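Acetyltransferase (Escherichia coli, PDB 7BYY) acetylates aminoacyl-tRNAs as a toxin of the GNAT acetyltransferase family, probably taking the acetyl group from acetyl-CoA. Local coordinates at residues A75-K80 / P92-V97; V98-L103 / D117-F122; V138-D143 / V168-A173. The protein carries 1 engineered substitution. All blocks are in the same frame, centred on the assembly; numbering follows the deposited sequence.

Contact 1: residues A75-K80 / P92-V97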
ATOM      1  N   ALA A  75       4.189   1.489   3.626  1.00 34.95           N
ATOM      2  CA  ALA A  75       2.905   0.841   3.849  1.00 36.86           C
ATOM      3  C   ALA A  75       2.817   0.368   5.295  1.00 38.26           C
ATOM      4  O   ALA A  75       3.820  -0.006   5.907  1.00 41.15           O
ATOM      5  CB  ALA A  75       2.709  -0.337   2.893  1.00 35.61           C
ATOM      6  N   TYR A  76       1.603   0.389   5.838  1.00 38.14           N
ATOM      7  CA  TYR A  76       1.421   0.146   7.261  1.00 41.92           C
ATOM      8  C   TYR A  76      -0.005  -0.325   7.503  1.00 44.19           C
ATOM      9  O   TYR A  76      -0.912  -0.048   6.716  1.00 45.44           O
ATOM     10  CB  TYR A  76       1.726   1.408   8.075  1.00 45.34           C
ATOM     11  CG  TYR A  76       1.973   1.171   9.545  1.00 51.59           C
ATOM     12  CD1 TYR A  76       2.769   0.120   9.977  1.00 55.16           C
ATOM     13  CD2 TYR A  76       1.420   2.011  10.504  1.00 54.80           C
ATOM     14  CE1 TYR A  76       2.999  -0.093  11.324  1.00 59.81           C
ATOM     15  CE2 TYR A  76       1.647   1.807  11.851  1.00 58.04           C
ATOM     16  CZ  TYR A  76       2.436   0.754  12.256  1.00 61.86           C
ATOM     17  OH  TYR A  76       2.661   0.547  13.597  1.00 66.87           O
ATOM     18  N   SER A  77      -0.189  -1.047   8.606  1.00 46.94           N
ATOM     19  CA  SER A  77      -1.501  -1.550   8.986  1.00 49.87           C
ATOM     20  C   SER A  77      -1.698  -1.356  10.482  1.00 51.69           C
ATOM     21  O   SER A  77      -0.757  -1.510  11.265  1.00 49.25           O
ATOM     22  CB  SER A  77      -1.669  -3.031   8.616  1.00 52.71           C
ATOM     23  OG  SER A  77      -0.814  -3.860   9.386  1.00 56.97           O
ATOM     24  N   LEU A  78      -2.928  -1.018  10.868  1.00 54.74           N
ATOM     25  CA  LEU A  78      -3.283  -0.767  12.257  1.00 55.43           C
ATOM     26  C   LEU A  78      -4.506  -1.587  12.635  1.00 57.98           C
ATOM     27  O   LEU A  78      -5.337  -1.919  11.786  1.00 57.79           O
ATOM     28  CB  LEU A  78      -3.583   0.713  12.504  1.00 54.18           C
ATOM     29  CG  LEU A  78      -2.547   1.732  12.040  1.00 55.00           C
ATOM     30  CD1 LEU A  78      -3.232   3.008  11.581  1.00 54.75           C
ATOM     31  CD2 LEU A  78      -1.564   2.024  13.157  1.00 57.04           C
ATOM     32  N   GLU A  79      -4.610  -1.905  13.922  1.00 62.11           N
ATOM     33  CA  GLU A  79      -5.816  -2.526  14.445  1.00 67.15           C
ATOM     34  C   GLU A  79      -6.925  -1.489  14.573  1.00 67.10           C
ATOM     35  O   GLU A  79      -6.671  -0.294  14.753  1.00 64.96           O
ATOM     36  CB  GLU A  79      -5.545  -3.173  15.804  1.00 74.20           C
ATOM     37  CG  GLU A  79      -4.227  -3.926  15.886  1.00 78.48           C
ATOM     38  CD  GLU A  79      -3.760  -4.126  17.316  1.00 85.62           C
ATOM     39  OE1 GLU A  79      -4.546  -4.653  18.134  1.00 89.61           O
ATOM     40  OE2 GLU A  79      -2.606  -3.751  17.626  1.00 86.91           O
ATOM     41  N   LYS A  80      -8.171  -1.961  14.483  1.00 71.67           N
ATOM     42  CA  LYS A  80      -9.315  -1.056  14.538  1.00 77.19           C
ATOM     43  C   LYS A  80      -9.432  -0.337  15.877  1.00 81.38           C
ATOM     44  O   LYS A  80     -10.112   0.692  15.952  1.00 80.85           O
ATOM     45  CB  LYS A  80     -10.611  -1.820  14.246  1.00 79.78           C
ATOM     46  CG  LYS A  80     -10.712  -3.182  14.920  1.00 82.13           C
ATOM     47  CD  LYS A  80     -12.138  -3.725  14.872  1.00 83.37           C
ATOM     48  CE  LYS A  80     -12.274  -5.010  15.682  1.00 84.58           C
ATOM     49  NZ  LYS A  80     -13.696  -5.356  15.971  1.00 85.49           N
ATOM     50  N   PRO A  92     -13.028  -3.295   9.277  1.00 68.41           N
ATOM     51  CA  PRO A  92     -12.393  -4.601   9.493  1.00 68.11           C
ATOM     52  C   PRO A  92     -11.406  -4.564  10.651  1.00 68.07           C
ATOM     53  O   PRO A  92     -10.981  -3.508  11.124  1.00 68.08           O
ATOM     54  CB  PRO A  92     -11.688  -4.878   8.161  1.00 64.62           C
ATOM     55  CG  PRO A  92     -11.467  -3.528   7.565  1.00 62.17           C
ATOM     56  CD  PRO A  92     -12.637  -2.695   7.990  1.00 64.04           C
ATOM     57  N   SER A  93     -11.038  -5.765  11.106  1.00 67.75           N
ATOM     58  CA  SER A  93     -10.139  -5.891  12.250  1.00 66.62           C
ATOM     59  C   SER A  93      -8.772  -5.283  11.966  1.00 60.35           C
ATOM     60  O   SER A  93      -8.134  -4.741  12.875  1.00 59.60           O
ATOM     61  CB  SER A  93     -10.000  -7.364  12.640  1.00 70.53           C
ATOM     62  OG  SER A  93      -9.041  -7.541  13.669  1.00 73.86           O
ATOM     63  N   GLU A  94      -8.307  -5.361  10.722  1.00 56.70           N
ATOM     64  CA  GLU A  94      -7.042  -4.770  10.309  1.00 55.33           C
ATOM     65  C   GLU A  94      -7.320  -3.621   9.351  1.00 51.68           C
ATOM     66  O   GLU A  94      -8.116  -3.764   8.416  1.00 49.12           O
ATOM     67  CB  GLU A  94      -6.139  -5.812   9.646  1.00 59.77           C
ATOM     68  CG  GLU A  94      -5.985  -7.098  10.439  1.00 66.39           C
ATOM     69  CD  GLU A  94      -4.915  -6.994  11.506  1.00 73.43           C
ATOM     70  OE1 GLU A  94      -3.984  -6.175  11.337  1.00 72.12           O
ATOM     71  OE2 GLU A  94      -5.006  -7.726  12.517  1.00 80.22           O
ATOM     72  N   ILE A  95      -6.666  -2.488   9.584  1.00 51.95           N
ATOM     73  CA  ILE A  95      -6.884  -1.267   8.815  1.00 51.06           C
ATOM     74  C   ILE A  95      -5.596  -0.956   8.066  1.00 46.96           C
ATOM     75  O   ILE A  95      -4.567  -0.652   8.681  1.00 47.36           O
ATOM     76  CB  ILE A  95      -7.299  -0.098   9.721  1.00 55.35           C
ATOM     77  CG1 ILE A  95      -8.712  -0.317  10.262  1.00 61.37           C
ATOM     78  CG2 ILE A  95      -7.218   1.220   8.971  1.00 54.06           C
ATOM     79  CD1 ILE A  95      -9.762  -0.452   9.179  1.00 63.57           C
ATOM     80  N   GLY A  96      -5.646  -1.028   6.734  1.00 41.07           N
ATOM     81  CA  GLY A  96      -4.496  -0.699   5.913  1.00 36.73           C
ATOM     82  C   GLY A  96      -4.451   0.788   5.625  1.00 35.77           C
ATOM     83  O   GLY A  96      -5.447   1.377   5.195  1.00 37.82           O
ATOM     84  N   VAL A  97      -3.293   1.399   5.882  1.00 32.75           N
ATOM     85  CA  VAL A  97      -3.091   2.831   5.685  1.00 33.22           C
ATOM     86  C   VAL A  97      -1.702   3.062   5.106  1.00 30.34           C
ATOM     87  O   VAL A  97      -0.862   2.162   5.057  1.00 30.60           O
ATOM     88  CB  VAL A  97      -3.245   3.644   6.992  1.00 33.32           C
ATOM     89  CG1 VAL A  97      -4.645   3.491   7.581  1.00 31.90           C
ATOM     90  CG2 VAL A  97      -2.169   3.245   7.995  1.00 32.17           C
TER
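Leu78 and Val97 meet on one face of an antiparallel ladder, where the apolar side chains pack together. Their side chains cross at about a right angle, bringing Leu78 CD1 to 3.7 Å from Val97 CG2. The first torsion of Val97 (chi1 -61°) sets CG2 between the backbone N and the carbonyl carbon, and the same methyl also reaches over Tyr76 O. Beneath this apolar layer, Tyr76 and Val97 exchange two backbone hydrogen bonds, as do Leu78 and Ile95; Val97 N to Tyr76 O spans 2.9 Å. Toward the open end the ladder frays. Lys80 N still bonds to Ser93 O, at a longer 3.2 Å, and the extended Lys80 side chain lies along the backbone of Pro92 and Ser93, with CG 3.6 Å from Ser93 O. The other face is polar: Glu79 OE1 and Glu94 OE2 stand there 6.4 Å apart, like charges not in contact. Beside them Ser77 OG hydrogen-bonds to Ser77 OG of the second subunit, so this face reaches the dimer interface. On the apolar face, Tyr139 of strand 137-142 packs against both Leu78 and Val97.

Contact 2: residues V98-L103 / D117-F122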
ATOM      1  N   VAL A  98      -1.464   4.296   4.676  1.00 28.28           N
ATOM      2  CA  VAL A  98      -0.133   4.752   4.299  1.00 30.90           C
ATOM      3  C   VAL A  98       0.426   5.551   5.467  1.00 35.76           C
ATOM      4  O   VAL A  98      -0.197   6.518   5.918  1.00 37.34           O
ATOM      5  CB  VAL A  98      -0.164   5.592   3.014  1.00 27.65           C
ATOM      6  CG1 VAL A  98       1.166   6.308   2.822  1.00 25.60           C
ATOM      7  CG2 VAL A  98      -0.483   4.710   1.814  1.00 29.39           C
ATOM      8  N   ARG A  99       1.590   5.150   5.969  1.00 36.69           N
ATOM      9  CA  ARG A  99       2.203   5.846   7.091  1.00 39.35           C
ATOM     10  C   ARG A  99       3.165   6.913   6.587  1.00 39.95           C
ATOM     11  O   ARG A  99       4.031   6.635   5.751  1.00 39.90           O
ATOM     12  CB  ARG A  99       2.943   4.879   8.015  1.00 42.27           C
ATOM     13  CG  ARG A  99       3.670   5.598   9.143  1.00 46.95           C
ATOM     14  CD  ARG A  99       4.360   4.641  10.088  1.00 53.73           C
ATOM     15  NE  ARG A  99       5.093   3.609   9.370  1.00 60.47           N
ATOM     16  CZ  ARG A  99       6.121   2.936   9.874  1.00 65.48           C
ATOM     17  NH1 ARG A  99       6.542   3.198  11.107  1.00 64.70           N
ATOM     18  NH2 ARG A  99       6.727   2.004   9.143  1.00 67.57           N
ATOM     19  N   LEU A 100       3.003   8.132   7.097  1.00 36.89           N
ATOM     20  CA  LEU A 100       3.962   9.208   6.878  1.00 36.12           C
ATOM     21  C   LEU A 100       4.993   9.139   7.996  1.00 39.68           C
ATOM     22  O   LEU A 100       4.674   9.394   9.162  1.00 43.49           O
ATOM     23  CB  LEU A 100       3.258  10.563   6.852  1.00 36.04           C
ATOM     24  CG  LEU A 100       4.084  11.745   6.348  1.00 37.95           C
ATOM     25  CD1 LEU A 100       4.503  11.504   4.915  1.00 38.50           C
ATOM     26  CD2 LEU A 100       3.304  13.042   6.462  1.00 38.98           C
ATOM     27  N   VAL A 101       6.225   8.773   7.652  1.00 39.68           N
ATOM     28  CA  VAL A 101       7.248   8.564   8.668  1.00 45.51           C
ATOM     29  C   VAL A 101       8.182   9.760   8.825  1.00 53.08           C
ATOM     30  O   VAL A 101       8.827   9.890   9.876  1.00 56.73           O
ATOM     31  CB  VAL A 101       8.056   7.280   8.380  1.00 42.65           C
ATOM     32  CG1 VAL A 101       7.119   6.148   7.987  1.00 38.92           C
ATOM     33  CG2 VAL A 101       9.088   7.519   7.301  1.00 43.27           C
ATOM     34  N   MET A 102       8.259  10.643   7.832  1.00 57.47           N
ATOM     35  CA  MET A 102       9.153  11.787   7.919  1.00 58.49           C
ATOM     36  C   MET A 102       8.706  12.853   6.935  1.00 57.89           C
ATOM     37  O   MET A 102       8.328  12.539   5.802  1.00 60.66           O
ATOM     38  CB  MET A 102      10.603  11.388   7.629  1.00 59.42           C
ATOM     39  CG  MET A 102      11.475  11.314   8.860  1.00 64.00           C
ATOM     40  SD  MET A 102      13.120  10.688   8.490  1.00 68.41           S
ATOM     41  CE  MET A 102      12.727   9.030   7.930  1.00 65.99           C
ATOM     42  N   LEU A 103       8.750  14.107   7.376  1.00 50.54           N
ATOM     43  CA  LEU A 103       8.555  15.234   6.469  1.00 47.41           C
ATOM     44  C   LEU A 103       9.268  16.430   7.079  1.00 47.82           C
ATOM     45  O   LEU A 103       8.845  16.939   8.122  1.00 52.09           O
ATOM     46  CB  LEU A 103       7.075  15.517   6.243  1.00 46.74           C
ATOM     47  CG  LEU A 103       6.699  16.924   5.772  1.00 47.35           C
ATOM     48  CD1 LEU A 103       7.249  17.193   4.389  1.00 48.76           C
ATOM     49  CD2 LEU A 103       5.195  17.098   5.776  1.00 47.28           C
ATOM     50  N   ASP A 117       3.136  22.589   0.929  1.00 44.86           N
ATOM     51  CA  ASP A 117       3.302  22.224  -0.473  1.00 43.04           C
ATOM     52  C   ASP A 117       3.756  20.777  -0.614  1.00 45.74           C
ATOM     53  O   ASP A 117       3.322  20.065  -1.528  1.00 45.01           O
ATOM     54  CB  ASP A 117       4.299  23.167  -1.143  1.00 43.77           C
ATOM     55  CG  ASP A 117       3.760  24.572  -1.291  1.00 47.08           C
ATOM     56  OD1 ASP A 117       2.553  24.779  -1.036  1.00 48.31           O
ATOM     57  OD2 ASP A 117       4.542  25.471  -1.661  1.00 49.59           O
ATOM     58  N   LEU A 118       4.627  20.322   0.290  1.00 48.37           N
ATOM     59  CA  LEU A 118       5.038  18.925   0.280  1.00 45.85           C
ATOM     60  C   LEU A 118       3.908  18.003   0.713  1.00 44.25           C
ATOM     61  O   LEU A 118       3.809  16.875   0.215  1.00 46.18           O
ATOM     62  CB  LEU A 118       6.251  18.726   1.186  1.00 46.03           C
ATOM     63  CG  LEU A 118       7.523  18.342   0.436  1.00 45.76           C
ATOM     64  CD1 LEU A 118       8.700  18.292   1.378  1.00 45.35           C
ATOM     65  CD2 LEU A 118       7.351  17.021  -0.304  1.00 43.83           C
ATOM     66  N   LEU A 119       3.058  18.455   1.636  1.00 37.90           N
ATOM     67  CA  LEU A 119       1.960  17.609   2.085  1.00 36.38           C
ATOM     68  C   LEU A 119       0.907  17.441   0.997  1.00 39.88           C
ATOM     69  O   LEU A 119       0.343  16.354   0.837  1.00 39.29           O
ATOM     70  CB  LEU A 119       1.334  18.185   3.352  1.00 29.90           C
ATOM     71  CG  LEU A 119       0.474  17.184   4.123  1.00 30.00           C
ATOM     72  CD1 LEU A 119       1.344  16.137   4.802  1.00 29.55           C
ATOM     73  CD2 LEU A 119      -0.401  17.893   5.132  1.00 31.34           C
ATOM     74  N   CYS A 120       0.626  18.503   0.241  1.00 44.73           N
ATOM     75  CA  CYS A 120      -0.340  18.376  -0.842  1.00 50.34           C
ATOM     76  C   CYS A 120       0.226  17.562  -2.000  1.00 52.40           C
ATOM     77  O   CYS A 120      -0.525  16.855  -2.681  1.00 53.02           O
ATOM     78  CB  CYS A 120      -0.794  19.757  -1.317  1.00 56.99           C
ATOM     79  SG  CYS A 120      -2.359  20.303  -0.575  1.00 63.75           S
ATOM     80  N   ASP A 121       1.539  17.636  -2.232  1.00 56.33           N
ATOM     81  CA  ASP A 121       2.147  16.742  -3.213  1.00 57.34           C
ATOM     82  C   ASP A 121       2.158  15.305  -2.711  1.00 53.76           C
ATOM     83  O   ASP A 121       2.064  14.367  -3.512  1.00 53.86           O
ATOM     84  CB  ASP A 121       3.565  17.205  -3.550  1.00 62.51           C
ATOM     85  CG  ASP A 121       3.581  18.440  -4.434  1.00 68.79           C
ATOM     86  OD1 ASP A 121       4.450  19.313  -4.224  1.00 70.96           O
ATOM     87  OD2 ASP A 121       2.719  18.539  -5.334  1.00 71.29           O
ATOM     88  N   PHE A 122       2.262  15.114  -1.396  1.00 48.08           N
ATOM     89  CA  PHE A 122       2.156  13.775  -0.830  1.00 42.04           C
ATOM     90  C   PHE A 122       0.718  13.273  -0.879  1.00 41.17           C
ATOM     91  O   PHE A 122       0.478  12.084  -1.119  1.00 39.73           O
ATOM     92  CB  PHE A 122       2.684  13.777   0.604  1.00 39.72           C
ATOM     93  CG  PHE A 122       2.357  12.534   1.374  1.00 37.61           C
ATOM     94  CD1 PHE A 122       3.015  11.344   1.105  1.00 38.11           C
ATOM     95  CD2 PHE A 122       1.396  12.554   2.373  1.00 33.94           C
ATOM     96  CE1 PHE A 122       2.717  10.197   1.815  1.00 38.45           C
ATOM     97  CE2 PHE A 122       1.093  11.412   3.084  1.00 33.97           C
ATOM     98  CZ  PHE A 122       1.756  10.232   2.808  1.00 37.00           C
TER
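Leu100 sets one methyl over the face of Phe122, a CH-pi contact in which CD1 stands 3.7 Å from the ring centroid and only 13° off its normal. Val98 approaches the same ring differently, its CG1 lying near the ring plane at the edge, 4.0 Å from Phe122 CZ. The second methyl of Leu100 meets the helix as well, with CD2 4.0 Å from Leu119 CD1. That Leu119 methyl also touches Leu103 CD2, while Leu103 CD1 lies 3.5 Å from Leu118 CD1, the two side chains running antiparallel alongside one another. These residues join strand 94-105 to helix 114-132 within a beta-alpha-beta crossover that returns to the sheet as strand 137-142. A classic bulge at Val101 and Met102, both opposite Thr72 of strand 67-79, shifts the alternation of the strand so that Leu103 turns to the helix side with Leu100. A bulge in the fourth strand is a GNAT hallmark, linked in relatives to acetyl-CoA binding. Farther out, Phe73 meets the Phe122 ring with planes at about 60°, and Cys71 and Val138 touch both Phe122 and Leu100. Leu59 packs on Leu118, and Phe149 and Tyr150 of helix 147-151 cover Leu103.

Contact 3: residues V138-D143 / V168-A173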
ATOM      1  N   VAL A 138      -4.110   8.085   6.242  1.00 44.37           N
ATOM      2  CA  VAL A 138      -2.687   8.286   6.485  1.00 40.09           C
ATOM      3  C   VAL A 138      -2.454   8.360   7.987  1.00 39.84           C
ATOM      4  O   VAL A 138      -3.136   9.112   8.695  1.00 37.51           O
ATOM      5  CB  VAL A 138      -2.161   9.551   5.784  1.00 38.05           C
ATOM      6  CG1 VAL A 138      -0.744   9.862   6.245  1.00 37.30           C
ATOM      7  CG2 VAL A 138      -2.202   9.374   4.276  1.00 36.20           C
ATOM      8  N   TYR A 139      -1.494   7.579   8.467  1.00 38.12           N
ATOM      9  CA  TYR A 139      -1.104   7.553   9.866  1.00 35.90           C
ATOM     10  C   TYR A 139       0.291   8.148  10.012  1.00 35.70           C
ATOM     11  O   TYR A 139       1.130   8.029   9.115  1.00 32.88           O
ATOM     12  CB  TYR A 139      -1.137   6.119  10.407  1.00 32.73           C
ATOM     13  CG  TYR A 139      -0.565   5.952  11.796  1.00 34.99           C
ATOM     14  CD1 TYR A 139       0.774   5.623  11.983  1.00 35.63           C
ATOM     15  CD2 TYR A 139      -1.362   6.108  12.920  1.00 36.97           C
ATOM     16  CE1 TYR A 139       1.303   5.465  13.247  1.00 35.71           C
ATOM     17  CE2 TYR A 139      -0.842   5.950  14.190  1.00 40.49           C
ATOM     18  CZ  TYR A 139       0.492   5.629  14.348  1.00 39.08           C
ATOM     19  OH  TYR A 139       1.014   5.471  15.610  1.00 40.96           O
ATOM     20  N   LEU A 140       0.537   8.801  11.146  1.00 37.54           N
ATOM     21  CA  LEU A 140       1.853   9.360  11.413  1.00 37.49           C
ATOM     22  C   LEU A 140       2.058   9.476  12.915  1.00 38.87           C
ATOM     23  O   LEU A 140       1.115   9.401  13.705  1.00 42.49           O
ATOM     24  CB  LEU A 140       2.042  10.722  10.729  1.00 37.73           C
ATOM     25  CG  LEU A 140       1.075  11.874  11.013  1.00 35.91           C
ATOM     26  CD1 LEU A 140       1.468  12.644  12.264  1.00 34.93           C
ATOM     27  CD2 LEU A 140       1.049  12.805   9.816  1.00 34.31           C
ATOM     28  N   ASP A 141       3.316   9.670  13.295  1.00 39.10           N
ATOM     29  CA  ASP A 141       3.720   9.867  14.685  1.00 44.65           C
ATOM     30  C   ASP A 141       4.397  11.233  14.756  1.00 46.06           C
ATOM     31  O   ASP A 141       5.574  11.370  14.408  1.00 44.40           O
ATOM     32  CB  ASP A 141       4.640   8.740  15.147  1.00 49.00           C
ATOM     33  CG  ASP A 141       3.875   7.526  15.642  1.00 55.02           C
ATOM     34  OD1 ASP A 141       3.163   7.641  16.663  1.00 59.28           O
ATOM     35  OD2 ASP A 141       3.988   6.453  15.008  1.00 55.32           O
ATOM     36  N   ALA A 142       3.656  12.242  15.206  1.00 50.89           N
ATOM     37  CA  ALA A 142       4.075  13.631  15.075  1.00 56.68           C
ATOM     38  C   ALA A 142       4.964  14.058  16.236  1.00 62.61           C
ATOM     39  O   ALA A 142       4.608  13.872  17.403  1.00 62.99           O
ATOM     40  CB  ALA A 142       2.856  14.551  14.993  1.00 58.29           C
ATOM     41  N   ASP A 143       6.110  14.642  15.906  1.00 68.46           N
ATOM     42  CA  ASP A 143       6.937  15.287  16.914  1.00 73.85           C
ATOM     43  C   ASP A 143       6.170  16.459  17.525  1.00 74.63           C
ATOM     44  O   ASP A 143       5.391  17.116  16.824  1.00 74.37           O
ATOM     45  CB  ASP A 143       8.247  15.773  16.289  1.00 78.62           C
ATOM     46  CG  ASP A 143       9.303  16.113  17.325  1.00 85.75           C
ATOM     47  OD1 ASP A 143       9.245  17.224  17.897  1.00 88.89           O
ATOM     48  OD2 ASP A 143      10.189  15.265  17.571  1.00 88.25           O
ATOM     49  N   VAL A 168       3.394  11.458  18.803  1.00 43.64           N
ATOM     50  CA  VAL A 168       2.027  11.059  19.135  1.00 44.53           C
ATOM     51  C   VAL A 168       1.343  10.540  17.875  1.00 42.57           C
ATOM     52  O   VAL A 168       1.639  11.019  16.771  1.00 40.76           O
ATOM     53  CB  VAL A 168       1.233  12.224  19.750  1.00 46.02           C
ATOM     54  CG1 VAL A 168       1.679  12.482  21.184  1.00 48.50           C
ATOM     55  CG2 VAL A 168       1.375  13.477  18.901  1.00 44.74           C
ATOM     56  N   PRO A 169       0.435   9.573  17.980  1.00 42.99           N
ATOM     57  CA  PRO A 169      -0.240   9.072  16.779  1.00 41.26           C
ATOM     58  C   PRO A 169      -1.297  10.045  16.283  1.00 41.06           C
ATOM     59  O   PRO A 169      -2.072  10.606  17.062  1.00 42.78           O
ATOM     60  CB  PRO A 169      -0.872   7.757  17.252  1.00 42.24           C
ATOM     61  CG  PRO A 169      -1.100   7.965  18.707  1.00 44.83           C
ATOM     62  CD  PRO A 169       0.036   8.832  19.190  1.00 45.19           C
ATOM     63  N   MET A 170      -1.312  10.252  14.968  1.00 39.12           N
ATOM     64  CA  MET A 170      -2.302  11.099  14.319  1.00 42.55           C
ATOM     65  C   MET A 170      -2.802  10.399  13.062  1.00 41.22           C
ATOM     66  O   MET A 170      -2.079   9.614  12.442  1.00 37.76           O
ATOM     67  CB  MET A 170      -1.731  12.486  13.971  1.00 41.89           C
ATOM     68  CG  MET A 170      -1.075  13.208  15.146  1.00 39.94           C
ATOM     69  SD  MET A 170      -0.789  14.963  14.835  1.00 39.88           S
ATOM     70  CE  MET A 170      -2.460  15.605  14.912  1.00 41.20           C
ATOM     71  N   PHE A 171      -4.049  10.688  12.691  1.00 43.54           N
ATOM     72  CA  PHE A 171      -4.708   9.984  11.601  1.00 42.60           C
ATOM     73  C   PHE A 171      -5.530  10.960  10.772  1.00 42.63           C
ATOM     74  O   PHE A 171      -6.099  11.922  11.296  1.00 42.78           O
ATOM     75  CB  PHE A 171      -5.609   8.857  12.129  1.00 42.46           C
ATOM     76  CG  PHE A 171      -6.254   8.033  11.047  1.00 42.13           C
ATOM     77  CD1 PHE A 171      -5.549   7.020  10.415  1.00 41.09           C
ATOM     78  CD2 PHE A 171      -7.568   8.265  10.669  1.00 40.83           C
ATOM     79  CE1 PHE A 171      -6.141   6.257   9.425  1.00 39.38           C
ATOM     80  CE2 PHE A 171      -8.165   7.506   9.678  1.00 39.64           C
ATOM     81  CZ  PHE A 171      -7.452   6.502   9.055  1.00 38.34           C
ATOM     82  N   LEU A 172      -5.587  10.697   9.467  1.00 40.83           N
ATOM     83  CA  LEU A 172      -6.399  11.481   8.538  1.00 40.39           C
ATOM     84  C   LEU A 172      -7.036  10.517   7.546  1.00 37.46           C
ATOM     85  O   LEU A 172      -6.329   9.887   6.755  1.00 32.52           O
ATOM     86  CB  LEU A 172      -5.559  12.533   7.816  1.00 39.23           C
ATOM     87  CG  LEU A 172      -6.300  13.434   6.828  1.00 38.54           C
ATOM     88  CD1 LEU A 172      -7.423  14.191   7.527  1.00 38.22           C
ATOM     89  CD2 LEU A 172      -5.332  14.396   6.162  1.00 38.07           C
ATOM     90  N   ALA A 173      -8.362  10.408   7.584  1.00 39.71           N
ATOM     91  CA  ALA A 173      -9.066   9.457   6.738  1.00 38.69           C
ATOM     92  C   ALA A 173      -8.912   9.823   5.263  1.00 41.78           C
ATOM     93  O   ALA A 173      -8.662  10.976   4.900  1.00 44.56           O
ATOM     94  CB  ALA A 173     -10.545   9.396   7.117  1.00 37.24           C
TER
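Residues Val138 to Ala142 and Val168 to Leu172 run antiparallel, their strand axes at 149°, and are joined by six backbone hydrogen bonds, two each between Val138 and Leu172, Leu140 and Met170, and Ala142 and Val168. On the face that carries Leu140, Ala142 and Met170 the side chains interlock. Leu140 has CG between its backbone N and carbonyl carbon (chi1 57°), which turns CD1 across to Met170, 3.6 Å from CB. The methionine sulfur joins in from the other strand, Met170 SD resting 3.7 Å from Ala142 CB. The opposite face carries Tyr139, Pro169 and Phe171, with Asp141 among them. Tyr139 lies alongside Pro169, both pointing the same way, and the outer part of the phenol does the touching: CE2 is 3.6 Å from Pro169 CB, and OH 3.4 Å from that same carbon. Asp141 OD1 lies 3.6 Å from Pro169 N, a tertiary amide nitrogen with no hydrogen to donate. Phe171 CD1 comes obliquely to within 3.6 Å of Val138 O. Ile147 and Tyr150 of helix 147-151 cover the Met170 and Ala142 side, while Val126 of helix 114-132 packs on Val138 and Phe123 on Leu172. Strand 168-173 is inserted between strands 137-142 and 156-157, giving the 1-2-3-4-5-7-6 strand order of the GNAT fold, and Ala173 at its end is the N-cap of the C-terminal helix 174-187.

How the contacts relate
Contact 2 is the core of the three, its centre about 2 Å from that of the chain; contact 3 is also buried, whereas contact 1 is partly buried and borders the second subunit. Contacts 1 and 2 use successive parts of strand 94-105, and contact 3 continues the same sheet through strand 137-142, with probable hydrogen bonds linking Tyr139 to Val98 and Leu100. The chemistry follows position: contacts 1 and 3 are backbone ladders, the first with a polar, charged side shared between solvent and the second subunit, the other with mostly apolar and aromatic side chains, while contact 2 joins sheet to helix through hydrocarbon alone. Val97 and Phe171 pack together where contacts 1 and 3 adjoin.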